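Local coordinates for cytochrome C-type biogenesis protein ccmF (Thermus thermophilus, PDB 6ZMQ) that acts as a membrane-bound heme lyase in cytochrome c maturation, holds a heme b within its helices and probably handles heme on its way to apocytochrome c, at residues A[452-457]-A[461-466]; A[517-522]-A[628-633]; A[415-420]-A[470-475]; A[244-249]-A[602-607]. All coordinates share one frame; numbering follows the deposited sequence.

Contact 1 (A[452-457]-A[461-466]); sequences FGLLRG and GASFAL. With LMT (dodecyl-beta-D-maltoside), chain C.
Gly453 and Ser463 bring two antiparallel helices together at a tight turn. Their CA atoms lie only 4.2 Å apart. Helix 439-454 ends here, and helix 460-484 starts back a few residues later, so the arrangement is a helical hairpin.

The first kind of contact is side chain on backbone. Ser463 CB rests on the main chain of Gly453, 3.5 Å from Gly453 C. It also reaches Leu454 N at 3.8 Å. Leu466 CD2 sits beside the same glycine, 4.1 Å from Gly453 N.

The second kind is apolar. Phe452 CD2 and Leu466 CD2 meet at 4.2 Å, and the two side chains approach at a slant. With CG of Leu466 opposite its backbone N (chi1 -180°), the branch lies beside Gly453 and Phe452. Leu454 CD2 comes 3.8 Å from Ser463 OG. That hydroxyl is hydrogen-bonded within the turn, to the carbonyl oxygens of Tyr458 and Thr459.

The third kind involves a detergent. O2B of the dodecyl maltoside donates a hydrogen bond to Gly457 O at 3.0 Å, and its C4 lies 3.8 Å from Leu455 CD2.

The two helices meet through packing, and the one polar side chain in the contact, Ser463, finds its partners in the turn. The detergent places sugar at the turn and alkyl chain along the apolar surface, consistent with a membrane boundary.

Contact 2 (A[517-522]-A[628-633]); sequences GLAIAF and FWMWVA. With LMT (dodecyl-beta-D-maltoside), chain D.
Met630 reaches Ala519 and Ile520 by an extended chain that bends at its end. CG lies opposite the backbone N (chi1 -173°), which sends the chain out toward helix 501-525. The final turn at chi3 (-66°) lays the methyl CE against the backbone there. Ile520 has CG1 beside its own backbone N (chi1 -56°), which brings that carbon to the methyl as well.

The contact is buried, and the side-chain atoms that meet are all apolar. Met630 CB meets Ala519 CB at 3.7 Å, methylene against methyl. Met630 CE lies 3.7 Å from Ala519 C and 3.9 Å from Ile520 N, so it rests on the peptide between the two residues. The same methyl is 3.9 Å from Ile520 CG1, and the two side chains cross at about a right angle. The small Ala519 lets the helices come close: its CA is 5.5 Å from Met630 CA.

The gamma methyl CG2 and the tip CD1 of Ile520 face a dodecyl maltoside. CG2 is 3.8 Å from detergent C3, and CD1 is 3.9 Å from detergent C8.

In sequence, the beta strands of the chain lie between helices 501-525 and 627-644. Met242 of helix 224-247 touches Ile520, and Tyr254 of a loop touches both Ile520 and Met630. On another side of helix 501-525, Leu518 and Ala521 pack on helix 460-484. Trp629 NE1 donates a hydrogen bond to Asp601 O, just before strand 603-608.

Contact 3 (A[415-420]-A[470-475]); sequences GILLLM and LYNAAA. With HEM (protoporphyrin IX containing Fe), chain B.
Tyr471 reaches from helix 460-484 to the backbone of Leu417 and Leu418. From CB the ring is carried toward helix 402-422, because CG is opposite the backbone N (chi1 153°). Along one side of the ring, CD2 comes 4.1 Å from Leu418 CD2. Next, CE2 is 3.6 Å from Leu417 O, which lies at the ring edge. CZ is 3.4 Å from Leu418 O, also in the ring plane. At the tip, OH donates a hydrogen bond to Leu418 O. It is modelled at 2.4 Å, and so short a length is doubtful. Leu418 CD2 covers one ring face in a CH-pi contact, 4.0 Å from the ring centroid and 29° off the normal.

Asn472 places its side-chain amide by Leu417 O.

Another flank of helix 402-422 meets the heme. Leu419 O is 3.3 Å from heme CMB, and Met420 CB is 3.6 Å from heme CAB. Met420 also touches His510, an axial ligand of the heme iron.

The two helix segments run roughly parallel, at 24°, their axes 9.5 Å apart. This is transmembrane helix packing behind the wall of a heme b pocket.

Contact 4 (A[244-249]-A[602-607]); sequences WSYEVL and YYFLLM
The end of the helix bearing Tyr246 and Glu247 faces the strand bearing Phe604 and Leu606, and the backbones stay apart, with Glu247 CA and Leu606 CA 8.2 Å from each other. This is a helix-on-sheet contact. Strand 603-608 belongs to an antiparallel beta sheet. Helix 224-247 is predicted to cross the membrane for most of its length, and Tyr246 and Glu247 lie at its end.

Phe604 and Leu606, two residues apart on the strand, both point at the helix. Tyr246 turns its ring toward them, with CG opposite the backbone N (chi1 -166°). Leu606 CD1 lies over one face of that ring, 3.7 Å from its centroid, in a CH-pi contact. Phe604 comes to the ring edge instead. The two rings meet rim to rim, with Tyr246 CE2 3.4 Å from Phe604 CD2. Their centroids are 5.9 Å apart and their planes differ by 40°, so neither ring covers the other.

The phenol oxygen of Tyr246 continues past this packing and hydrogen-bonds to Thr624 OG1 on the adjacent strand 617-625. Trp631 of helix 627-644 meets Phe604 edge to face and also touches Glu247.

The extended chain of Glu247 brings its carboxylate to the rim of the Phe604 ring. The two planes are 15° apart. Glu247 OE1 sits in the plane of the ring, 3.2 Å from Phe604 CZ, so the carboxylate oxygen meets the C-H rim and not the ring face.

Contacts 1 and 3 share helix 460-484, their centres 16 Å apart. Contact 2 joins the same bundle through helix 501-525. Ala465 CB of contact 1 meets Ala521 CB of contact 2 at 3.7 Å, and Gly517 CA of contact 2 lies 3.9 Å from Leu417 CD1 of contact 3. Contacts 2 and 4 also touch. Trp631 CH2 is 3.4 Å from Tyr246 CD2, which joins helices 627-644 and 224-247, and Trp631 CZ3 reaches the strand at Phe604 CE2, 3.6 Å away. Contact 3 adjoins the heme directly. The Ile520 side chain of contact 2 is about 11 Å from the heme, and contact 4 lies away from it. One phosphatidylethanolamine pocket draws residues from contacts 1, 2 and 3.

Contact 1 (A[452-457]-A[461-466])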
# COMPACT_ATOMS: atom_id res chain seq x y z
N PHE A 452 -19.39 19.38 22.20
CA PHE A 452 -18.25 19.27 23.10
C PHE A 452 -17.00 19.81 22.44
O PHE A 452 -16.07 20.25 23.12
CB PHE A 452 -18.06 17.81 23.54
CG PHE A 452 -16.99 17.61 24.55
CD1 PHE A 452 -16.88 18.43 25.66
CD2 PHE A 452 -16.10 16.55 24.40
CE1 PHE A 452 -15.88 18.23 26.58
CE2 PHE A 452 -15.10 16.33 25.33
CZ PHE A 452 -14.99 17.17 26.43
N GLY A 453 -16.98 19.80 21.11
CA GLY A 453 -15.92 20.50 20.43
C GLY A 453 -16.24 21.95 20.16
O GLY A 453 -15.33 22.78 20.08
N LEU A 454 -17.53 22.30 20.04
CA LEU A 454 -17.86 23.67 19.65
C LEU A 454 -17.78 24.61 20.84
O LEU A 454 -17.52 25.81 20.67
CB LEU A 454 -19.26 23.75 19.03
CG LEU A 454 -19.40 23.50 17.52
CD1 LEU A 454 -20.88 23.36 17.15
CD2 LEU A 454 -18.73 24.59 16.69
N LEU A 455 -17.97 24.08 22.04
CA LEU A 455 -17.79 24.80 23.29
C LEU A 455 -16.32 24.89 23.72
O LEU A 455 -16.05 25.30 24.86
CB LEU A 455 -18.63 24.15 24.39
CG LEU A 455 -20.15 24.30 24.31
CD1 LEU A 455 -20.71 24.18 25.70
CD2 LEU A 455 -20.60 25.62 23.68
N ARG A 456 -15.40 24.47 22.87
CA ARG A 456 -14.01 24.87 22.94
C ARG A 456 -13.67 25.59 21.64
O ARG A 456 -14.56 26.00 20.89
CB ARG A 456 -13.08 23.68 23.20
CG ARG A 456 -13.23 23.21 24.61
CD ARG A 456 -12.07 23.76 25.41
NE ARG A 456 -11.92 23.08 26.69
CZ ARG A 456 -11.88 23.73 27.85
NH1 ARG A 456 -11.97 25.06 27.87
NH2 ARG A 456 -11.74 23.07 28.99
N GLY A 457 -12.37 25.79 21.41
CA GLY A 457 -11.85 26.38 20.19
C GLY A 457 -12.26 25.74 18.87
O GLY A 457 -12.26 26.43 17.84
N GLY A 461 -15.42 21.72 11.31
CA GLY A 461 -14.60 20.61 10.87
C GLY A 461 -14.02 19.74 11.97
O GLY A 461 -14.31 18.54 12.03
N ALA A 462 -13.22 20.33 12.87
CA ALA A 462 -12.57 19.56 13.93
C ALA A 462 -13.56 19.05 14.97
O ALA A 462 -13.47 17.90 15.43
CB ALA A 462 -11.48 20.41 14.60
N SER A 463 -14.52 19.89 15.37
CA SER A 463 -15.52 19.47 16.35
C SER A 463 -16.48 18.43 15.77
O SER A 463 -16.90 17.50 16.48
CB SER A 463 -16.30 20.68 16.85
OG SER A 463 -16.46 21.65 15.86
N PHE A 464 -16.80 18.53 14.48
CA PHE A 464 -17.64 17.52 13.85
C PHE A 464 -16.88 16.21 13.66
O PHE A 464 -17.47 15.13 13.72
CB PHE A 464 -18.17 18.02 12.51
CG PHE A 464 -18.96 16.99 11.77
CD1 PHE A 464 -20.12 16.47 12.32
CD2 PHE A 464 -18.49 16.46 10.57
CE1 PHE A 464 -20.84 15.49 11.67
CE2 PHE A 464 -19.20 15.48 9.92
CZ PHE A 464 -20.38 14.99 10.47
N ALA A 465 -15.56 16.29 13.44
CA ALA A 465 -14.74 15.08 13.39
C ALA A 465 -14.66 14.40 14.75
O ALA A 465 -14.64 13.17 14.83
CB ALA A 465 -13.35 15.42 12.88
N LEU A 466 -14.59 15.20 15.83
CA LEU A 466 -14.72 14.66 17.19
C LEU A 466 -16.07 13.98 17.38
O LEU A 466 -16.14 12.90 18.00
CB LEU A 466 -14.55 15.79 18.21
CG LEU A 466 -14.64 15.42 19.70
CD1 LEU A 466 -13.72 14.27 20.08
CD2 LEU A 466 -14.39 16.64 20.57
C1B LMT C . -13.16 30.72 17.40
C2B LMT C . -14.20 29.64 16.97
C3B LMT C . -13.87 28.96 15.63
C4B LMT C . -13.34 29.98 14.61
C5B LMT C . -12.00 30.43 15.20
C6B LMT C . -11.42 31.52 14.32
O1B LMT C . -12.79 30.40 18.72
O2B LMT C . -14.22 28.70 17.97
O3B LMT C . -14.93 28.24 15.15
O4' LMT C . -13.13 29.40 13.38
O5B LMT C . -11.99 30.81 16.60
O6B LMT C . -11.20 31.03 13.06
C1' LMT C . -15.66 30.69 20.44
C2' LMT C . -15.40 32.21 20.33
C3' LMT C . -14.02 32.43 19.62
C4' LMT C . -12.93 31.30 19.82
C5' LMT C . -13.29 30.41 21.08
C6' LMT C . -12.62 30.82 22.39
O1' LMT C . -16.90 30.40 20.95
O2' LMT C . -16.41 32.81 19.61
O3' LMT C . -13.49 33.63 19.98
O5' LMT C . -14.68 30.13 21.33
O6' LMT C . -11.65 31.74 22.09
C1 LMT C . -17.44 29.19 20.45
C2 LMT C . -18.67 28.90 21.28
C3 LMT C . -19.99 29.02 20.58
C4 LMT C . -20.66 27.66 20.53
C5 LMT C . -22.12 27.78 20.84
C6 LMT C . -22.87 26.50 20.64
C7 LMT C . -23.34 26.41 19.21
C8 LMT C . -24.75 25.92 19.19
C9 LMT C . -25.39 25.98 17.85
C10 LMT C . -26.83 26.34 18.07
C11 LMT C . -27.11 27.75 17.68
C12 LMT C . -28.52 28.14 17.98

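Contact 2 (A[517-522]-A[628-633])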
# COMPACT_ATOMS: atom_id res chain seq x y z
N GLY A 517 -9.45 9.14 11.31
CA GLY A 517 -10.27 10.24 10.82
C GLY A 517 -10.22 11.46 11.73
O GLY A 517 -10.04 12.59 11.25
N LEU A 518 -10.31 11.22 13.06
CA LEU A 518 -10.09 12.29 14.04
C LEU A 518 -8.69 12.90 13.92
O LEU A 518 -8.55 14.12 13.90
CB LEU A 518 -10.34 11.80 15.47
CG LEU A 518 -10.20 12.80 16.65
CD1 LEU A 518 -11.19 12.50 17.74
CD2 LEU A 518 -8.81 12.84 17.34
N ALA A 519 -7.66 12.04 13.87
CA ALA A 519 -6.27 12.51 13.85
C ALA A 519 -5.95 13.32 12.60
O ALA A 519 -5.29 14.37 12.67
CB ALA A 519 -5.33 11.31 13.98
N ILE A 520 -6.47 12.89 11.44
CA ILE A 520 -6.22 13.58 10.18
C ILE A 520 -6.93 14.93 10.14
O ILE A 520 -6.32 15.93 9.76
CB ILE A 520 -6.60 12.68 8.99
CG1 ILE A 520 -5.81 11.36 9.10
CG2 ILE A 520 -6.42 13.39 7.63
CD1 ILE A 520 -5.81 10.49 7.89
N ALA A 521 -8.19 14.99 10.62
CA ALA A 521 -8.88 16.28 10.59
C ALA A 521 -8.29 17.26 11.61
O ALA A 521 -8.17 18.46 11.32
CB ALA A 521 -10.37 16.09 10.81
N PHE A 522 -7.85 16.75 12.77
CA PHE A 522 -7.24 17.61 13.78
C PHE A 522 -5.85 18.10 13.36
O PHE A 522 -5.46 19.23 13.70
CB PHE A 522 -7.19 16.88 15.13
CG PHE A 522 -8.38 17.18 16.02
CD1 PHE A 522 -9.53 16.40 15.95
CD2 PHE A 522 -8.34 18.23 16.91
CE1 PHE A 522 -10.62 16.67 16.76
CE2 PHE A 522 -9.43 18.51 17.72
CZ PHE A 522 -10.57 17.72 17.64
N PHE A 628 0.76 11.30 16.52
CA PHE A 628 1.23 10.07 17.16
C PHE A 628 0.08 9.09 17.35
O PHE A 628 0.26 7.86 17.24
CB PHE A 628 1.91 10.43 18.48
CG PHE A 628 1.92 9.33 19.49
CD1 PHE A 628 2.80 8.25 19.33
CD2 PHE A 628 1.11 9.40 20.63
CE1 PHE A 628 2.85 7.23 20.26
CE2 PHE A 628 1.13 8.40 21.60
CZ PHE A 628 2.00 7.30 21.42
N TRP A 629 -1.13 9.60 17.60
CA TRP A 629 -2.29 8.74 17.76
C TRP A 629 -2.77 8.18 16.43
O TRP A 629 -3.38 7.11 16.40
CB TRP A 629 -3.41 9.52 18.46
CG TRP A 629 -3.06 9.85 19.88
CD1 TRP A 629 -2.42 10.97 20.33
CD2 TRP A 629 -3.31 9.03 21.02
NE1 TRP A 629 -2.27 10.90 21.70
CE2 TRP A 629 -2.81 9.72 22.14
CE3 TRP A 629 -3.92 7.79 21.22
CZ2 TRP A 629 -2.90 9.21 23.43
CZ3 TRP A 629 -3.99 7.28 22.49
CH2 TRP A 629 -3.49 7.98 23.58
N MET A 630 -2.44 8.87 15.34
CA MET A 630 -2.63 8.34 13.99
C MET A 630 -1.81 7.07 13.78
O MET A 630 -2.29 6.10 13.18
CB MET A 630 -2.24 9.45 13.01
CG MET A 630 -2.50 9.22 11.56
SD MET A 630 -1.68 10.60 10.74
CE MET A 630 -2.68 11.97 11.36
N TRP A 631 -0.59 7.02 14.33
CA TRP A 631 0.23 5.82 14.18
C TRP A 631 -0.11 4.76 15.22
O TRP A 631 0.14 3.57 14.99
CB TRP A 631 1.70 6.18 14.22
CG TRP A 631 2.00 6.95 13.01
CD1 TRP A 631 1.38 6.83 11.80
CD2 TRP A 631 2.89 8.04 12.90
NE1 TRP A 631 1.89 7.75 10.91
CE2 TRP A 631 2.82 8.51 11.57
CE3 TRP A 631 3.78 8.65 13.79
CZ2 TRP A 631 3.59 9.56 11.12
CZ3 TRP A 631 4.54 9.68 13.33
CH2 TRP A 631 4.44 10.13 12.01
N VAL A 632 -0.64 5.16 16.38
CA VAL A 632 -1.13 4.12 17.29
C VAL A 632 -2.39 3.48 16.70
O VAL A 632 -2.63 2.28 16.88
CB VAL A 632 -1.34 4.64 18.74
CG1 VAL A 632 -2.51 5.62 18.89
CG2 VAL A 632 -1.46 3.49 19.72
N ALA A 633 -3.14 4.24 15.88
CA ALA A 633 -4.24 3.67 15.11
C ALA A 633 -3.73 2.76 14.00
O ALA A 633 -4.35 1.73 13.70
CB ALA A 633 -5.08 4.80 14.52
C1B LMT D . 1.34 21.28 2.87
C2B LMT D . 0.69 22.62 2.40
C3B LMT D . 1.56 23.89 2.65
C4B LMT D . 2.86 23.65 3.46
C5B LMT D . 3.54 22.44 2.80
C6B LMT D . 4.92 22.23 3.42
O1B LMT D . 0.81 20.20 2.14
O2B LMT D . 0.41 22.48 1.06
O3B LMT D . 0.80 24.90 3.18
O4' LMT D . 3.69 24.75 3.40
O5B LMT D . 2.77 21.23 2.84
O6B LMT D . 5.70 23.33 3.19
C1' LMT D . -2.15 17.16 2.66
C2' LMT D . -2.64 18.56 2.17
C3' LMT D . -1.43 19.41 1.66
C4' LMT D . -0.28 19.46 2.69
C5' LMT D . 0.10 17.97 2.84
C6' LMT D . 1.38 17.68 3.58
O1' LMT D . -3.10 16.58 3.47
O2' LMT D . -3.51 18.40 1.12
O3' LMT D . -1.84 20.67 1.34
O5' LMT D . -0.97 17.28 3.47
O6' LMT D . 1.12 17.97 4.89
C1 LMT D . -3.97 15.64 2.87
C2 LMT D . -4.28 14.62 3.93
C3 LMT D . -5.67 14.06 3.98
C4 LMT D . -5.77 12.87 3.05
C5 LMT D . -7.15 12.29 3.12
C6 LMT D . -7.20 10.79 2.99
C7 LMT D . -6.24 10.13 3.94
C8 LMT D . -6.86 8.90 4.49
C9 LMT D . -5.96 7.71 4.41
C10 LMT D . -6.71 6.52 4.93
C11 LMT D . -5.81 5.33 4.97
C12 LMT D . -6.14 4.44 6.12

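Contact 3 (A[415-420]-A[470-475])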
# COMPACT_ATOMS: atom_id res chain seq x y z
N GLY A 415 -18.58 10.63 5.11
CA GLY A 415 -19.59 9.66 4.73
C GLY A 415 -19.21 8.22 5.01
O GLY A 415 -20.05 7.44 5.49
N ILE A 416 -17.95 7.84 4.76
CA ILE A 416 -17.56 6.46 5.08
C ILE A 416 -17.41 6.27 6.58
O ILE A 416 -17.71 5.19 7.11
CB ILE A 416 -16.30 6.01 4.30
CG1 ILE A 416 -15.02 6.74 4.70
CG2 ILE A 416 -16.55 6.12 2.82
CD1 ILE A 416 -13.83 6.32 3.88
N LEU A 417 -16.96 7.30 7.32
CA LEU A 417 -16.88 7.18 8.77
C LEU A 417 -18.26 7.13 9.42
O LEU A 417 -18.40 6.57 10.50
CB LEU A 417 -16.08 8.34 9.37
CG LEU A 417 -14.56 8.27 9.35
CD1 LEU A 417 -14.01 9.55 9.97
CD2 LEU A 417 -13.96 7.02 10.01
N LEU A 418 -19.28 7.68 8.76
CA LEU A 418 -20.65 7.56 9.24
C LEU A 418 -21.23 6.19 8.90
O LEU A 418 -21.87 5.54 9.75
CB LEU A 418 -21.49 8.69 8.63
CG LEU A 418 -21.83 9.92 9.48
CD1 LEU A 418 -22.49 10.99 8.63
CD2 LEU A 418 -22.75 9.56 10.63
N LEU A 419 -21.00 5.73 7.66
CA LEU A 419 -21.60 4.49 7.18
C LEU A 419 -21.00 3.27 7.87
O LEU A 419 -21.70 2.27 8.10
CB LEU A 419 -21.43 4.39 5.67
CG LEU A 419 -22.56 5.07 4.91
CD1 LEU A 419 -22.10 5.58 3.55
CD2 LEU A 419 -23.71 4.10 4.75
N MET A 420 -19.70 3.33 8.20
CA MET A 420 -19.00 2.29 8.95
C MET A 420 -19.61 2.05 10.32
O MET A 420 -19.71 0.91 10.79
CB MET A 420 -17.53 2.67 9.03
CG MET A 420 -16.68 1.92 9.99
SD MET A 420 -15.03 2.62 10.11
CE MET A 420 -14.85 3.50 8.56
N LEU A 470 -16.65 9.99 18.19
CA LEU A 470 -17.43 9.60 19.37
C LEU A 470 -18.62 8.74 18.97
O LEU A 470 -18.93 7.74 19.63
CB LEU A 470 -17.88 10.83 20.15
CG LEU A 470 -16.88 11.26 21.23
CD1 LEU A 470 -16.95 12.73 21.53
CD2 LEU A 470 -17.11 10.44 22.50
N TYR A 471 -19.28 9.10 17.86
CA TYR A 471 -20.31 8.28 17.24
C TYR A 471 -19.76 6.91 16.83
O TYR A 471 -20.45 5.88 16.99
CB TYR A 471 -20.83 9.04 16.02
CG TYR A 471 -21.38 8.18 14.91
CD1 TYR A 471 -22.63 7.60 15.03
CD2 TYR A 471 -20.65 7.94 13.75
CE1 TYR A 471 -23.15 6.80 14.03
CE2 TYR A 471 -21.15 7.13 12.76
CZ TYR A 471 -22.40 6.57 12.90
OH TYR A 471 -22.92 5.78 11.90
N ASN A 472 -18.52 6.87 16.34
CA ASN A 472 -17.93 5.61 15.87
C ASN A 472 -17.58 4.69 17.03
O ASN A 472 -17.84 3.48 16.96
CB ASN A 472 -16.68 5.90 15.03
CG ASN A 472 -16.97 5.95 13.54
OD1 ASN A 472 -17.76 5.17 13.03
ND2 ASN A 472 -16.30 6.86 12.84
N ALA A 473 -17.00 5.23 18.10
CA ALA A 473 -16.72 4.43 19.30
C ALA A 473 -18.01 3.96 19.97
O ALA A 473 -18.06 2.85 20.53
CB ALA A 473 -15.87 5.22 20.29
N ALA A 474 -19.07 4.78 19.88
CA ALA A 474 -20.40 4.37 20.32
C ALA A 474 -20.91 3.17 19.51
O ALA A 474 -21.49 2.24 20.08
CB ALA A 474 -21.37 5.55 20.20
N ALA A 475 -20.71 3.19 18.19
CA ALA A 475 -21.13 2.06 17.35
C ALA A 475 -20.32 0.80 17.61
O ALA A 475 -20.88 -0.31 17.52
CB ALA A 475 -21.04 2.44 15.88
CHA HEM B . -15.18 -6.03 7.84
CHB HEM B . -18.65 -2.61 7.31
CHC HEM B . -15.22 0.65 6.01
CHD HEM B . -11.81 -2.68 7.03
C1A HEM B . -16.39 -5.35 7.79
C2A HEM B . -17.64 -5.97 8.04
C3A HEM B . -18.62 -5.03 7.89
C4A HEM B . -18.00 -3.81 7.55
CMA HEM B . -20.09 -5.23 8.05
CAA HEM B . -17.88 -7.43 8.41
CBA HEM B . -17.59 -7.70 9.90
CGA HEM B . -18.55 -6.93 10.78
O1A HEM B . -18.10 -6.08 11.59
O2A HEM B . -19.78 -7.15 10.71
C1B HEM B . -17.98 -1.45 6.89
C2B HEM B . -18.65 -0.28 6.44
C3B HEM B . -17.71 0.63 6.08
C4B HEM B . -16.41 -0.01 6.28
CMB HEM B . -20.13 -0.07 6.39
CAB HEM B . -17.92 1.99 5.55
CBB HEM B . -17.85 2.09 4.07
C1C HEM B . -14.00 0.05 6.26
C2C HEM B . -12.77 0.71 6.28
C3C HEM B . -11.83 -0.25 6.57
C4C HEM B . -12.48 -1.50 6.74
CMC HEM B . -12.48 2.16 6.04
CAC HEM B . -10.40 -0.02 6.69
CBC HEM B . -9.79 0.17 8.02
C1D HEM B . -12.42 -3.92 7.29
C2D HEM B . -11.71 -5.19 7.48
C3D HEM B . -12.65 -6.14 7.71
C4D HEM B . -13.94 -5.42 7.66
CMD HEM B . -10.22 -5.40 7.43
CAD HEM B . -12.41 -7.62 7.97
CBD HEM B . -12.78 -8.41 6.71
CGD HEM B . -12.47 -9.89 6.77
O1D HEM B . -13.37 -10.73 6.93
O2D HEM B . -11.29 -10.27 6.64
NA HEM B . -16.65 -4.03 7.48
NB HEM B . -16.65 -1.24 6.76
NC HEM B . -13.82 -1.27 6.57
ND HEM B . -13.71 -4.13 7.41
FE HEM B . -15.19 -2.65 7.21

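Contact 4 (A[244-249]-A[602-607])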
# COMPACT_ATOMS: atom_id res chain seq x y z
N TRP A 244 6.72 7.28 6.79
CA TRP A 244 8.05 7.52 6.27
C TRP A 244 8.16 8.92 5.66
O TRP A 244 9.16 9.61 5.87
CB TRP A 244 8.37 6.42 5.26
CG TRP A 244 9.61 6.55 4.46
CD1 TRP A 244 10.78 7.16 4.80
CD2 TRP A 244 9.81 6.02 3.16
NE1 TRP A 244 11.68 7.07 3.79
CE2 TRP A 244 11.12 6.36 2.76
CE3 TRP A 244 9.01 5.28 2.28
CZ2 TRP A 244 11.63 6.00 1.53
CZ3 TRP A 244 9.53 4.91 1.08
CH2 TRP A 244 10.82 5.29 0.70
N SER A 245 7.11 9.36 4.96
CA SER A 245 7.09 10.70 4.39
C SER A 245 7.02 11.77 5.48
O SER A 245 7.56 12.87 5.31
CB SER A 245 5.91 10.83 3.42
OG SER A 245 5.61 12.18 3.14
N TYR A 246 6.37 11.47 6.60
CA TYR A 246 6.36 12.44 7.69
C TYR A 246 7.71 12.46 8.43
O TYR A 246 8.38 13.50 8.48
CB TYR A 246 5.23 12.16 8.68
CG TYR A 246 4.95 13.30 9.65
CD1 TYR A 246 4.29 14.46 9.24
CD2 TYR A 246 5.39 13.25 10.96
CE1 TYR A 246 4.03 15.50 10.13
CE2 TYR A 246 5.14 14.27 11.85
CZ TYR A 246 4.46 15.39 11.44
OH TYR A 246 4.23 16.40 12.34
N GLU A 247 8.14 11.32 8.98
CA GLU A 247 9.23 11.33 9.94
C GLU A 247 10.62 11.15 9.31
O GLU A 247 11.59 11.70 9.83
CB GLU A 247 9.01 10.25 11.03
CG GLU A 247 9.99 10.32 12.23
CD GLU A 247 9.54 9.56 13.47
OE1 GLU A 247 8.53 9.95 14.10
OE2 GLU A 247 10.26 8.62 13.86
N VAL A 248 10.77 10.43 8.20
CA VAL A 248 12.12 10.17 7.70
C VAL A 248 12.44 10.91 6.41
O VAL A 248 13.54 11.48 6.29
CB VAL A 248 12.39 8.66 7.54
CG1 VAL A 248 13.88 8.42 7.42
CG2 VAL A 248 11.81 7.86 8.70
N LEU A 249 11.52 10.99 5.44
CA LEU A 249 11.78 11.85 4.30
C LEU A 249 11.61 13.31 4.68
O LEU A 249 12.27 14.18 4.10
CB LEU A 249 10.86 11.49 3.12
CG LEU A 249 11.08 12.04 1.69
CD1 LEU A 249 10.38 13.37 1.44
CD2 LEU A 249 12.57 12.14 1.35
N TYR A 602 -0.45 14.32 23.72
CA TYR A 602 -1.55 14.73 22.85
C TYR A 602 -0.89 15.09 21.54
O TYR A 602 -1.64 15.63 20.72
CB TYR A 602 -1.98 16.14 23.27
CG TYR A 602 -3.07 16.41 24.29
CD1 TYR A 602 -4.36 15.95 24.14
CD2 TYR A 602 -2.82 17.27 25.35
CE1 TYR A 602 -5.34 16.26 25.06
CE2 TYR A 602 -3.79 17.60 26.27
CZ TYR A 602 -5.06 17.09 26.13
OH TYR A 602 -6.01 17.42 27.05
N TYR A 603 0.31 14.61 21.22
CA TYR A 603 0.93 15.52 20.26
C TYR A 603 2.14 14.91 19.54
O TYR A 603 2.58 13.80 19.83
CB TYR A 603 1.34 16.78 21.00
CG TYR A 603 1.21 18.09 20.31
CD1 TYR A 603 2.03 18.42 19.25
CD2 TYR A 603 0.29 19.03 20.76
CE1 TYR A 603 1.92 19.64 18.64
CE2 TYR A 603 0.17 20.26 20.15
CZ TYR A 603 0.98 20.56 19.09
OH TYR A 603 0.86 21.79 18.48
N PHE A 604 2.67 15.71 18.60
CA PHE A 604 3.90 15.48 17.84
C PHE A 604 4.44 16.87 17.49
O PHE A 604 3.66 17.74 17.11
CB PHE A 604 3.61 14.70 16.55
CG PHE A 604 4.57 13.58 16.30
CD1 PHE A 604 4.75 12.60 17.24
CD2 PHE A 604 5.27 13.50 15.11
CE1 PHE A 604 5.62 11.56 17.03
CE2 PHE A 604 6.15 12.46 14.87
CZ PHE A 604 6.32 11.49 15.85
N LEU A 605 5.75 17.08 17.63
CA LEU A 605 6.36 18.37 17.29
C LEU A 605 7.53 18.15 16.34
O LEU A 605 8.49 17.49 16.72
CB LEU A 605 6.84 19.08 18.57
CG LEU A 605 5.85 19.46 19.68
CD1 LEU A 605 6.57 19.77 20.98
CD2 LEU A 605 4.98 20.64 19.29
N LEU A 606 7.50 18.73 15.14
CA LEU A 606 8.50 18.36 14.13
C LEU A 606 9.51 19.48 13.92
O LEU A 606 9.13 20.61 13.57
CB LEU A 606 7.83 17.98 12.81
CG LEU A 606 8.60 17.51 11.56
CD1 LEU A 606 7.67 16.63 10.77
CD2 LEU A 606 9.15 18.60 10.61
N MET A 607 10.80 19.14 14.04
CA MET A 607 11.90 20.10 14.01
C MET A 607 12.77 19.86 12.79
O MET A 607 13.29 18.74 12.60
CB MET A 607 12.70 20.01 15.31
CG MET A 607 12.29 21.06 16.32
SD MET A 607 12.37 20.35 17.96
CE MET A 607 11.02 19.18 17.75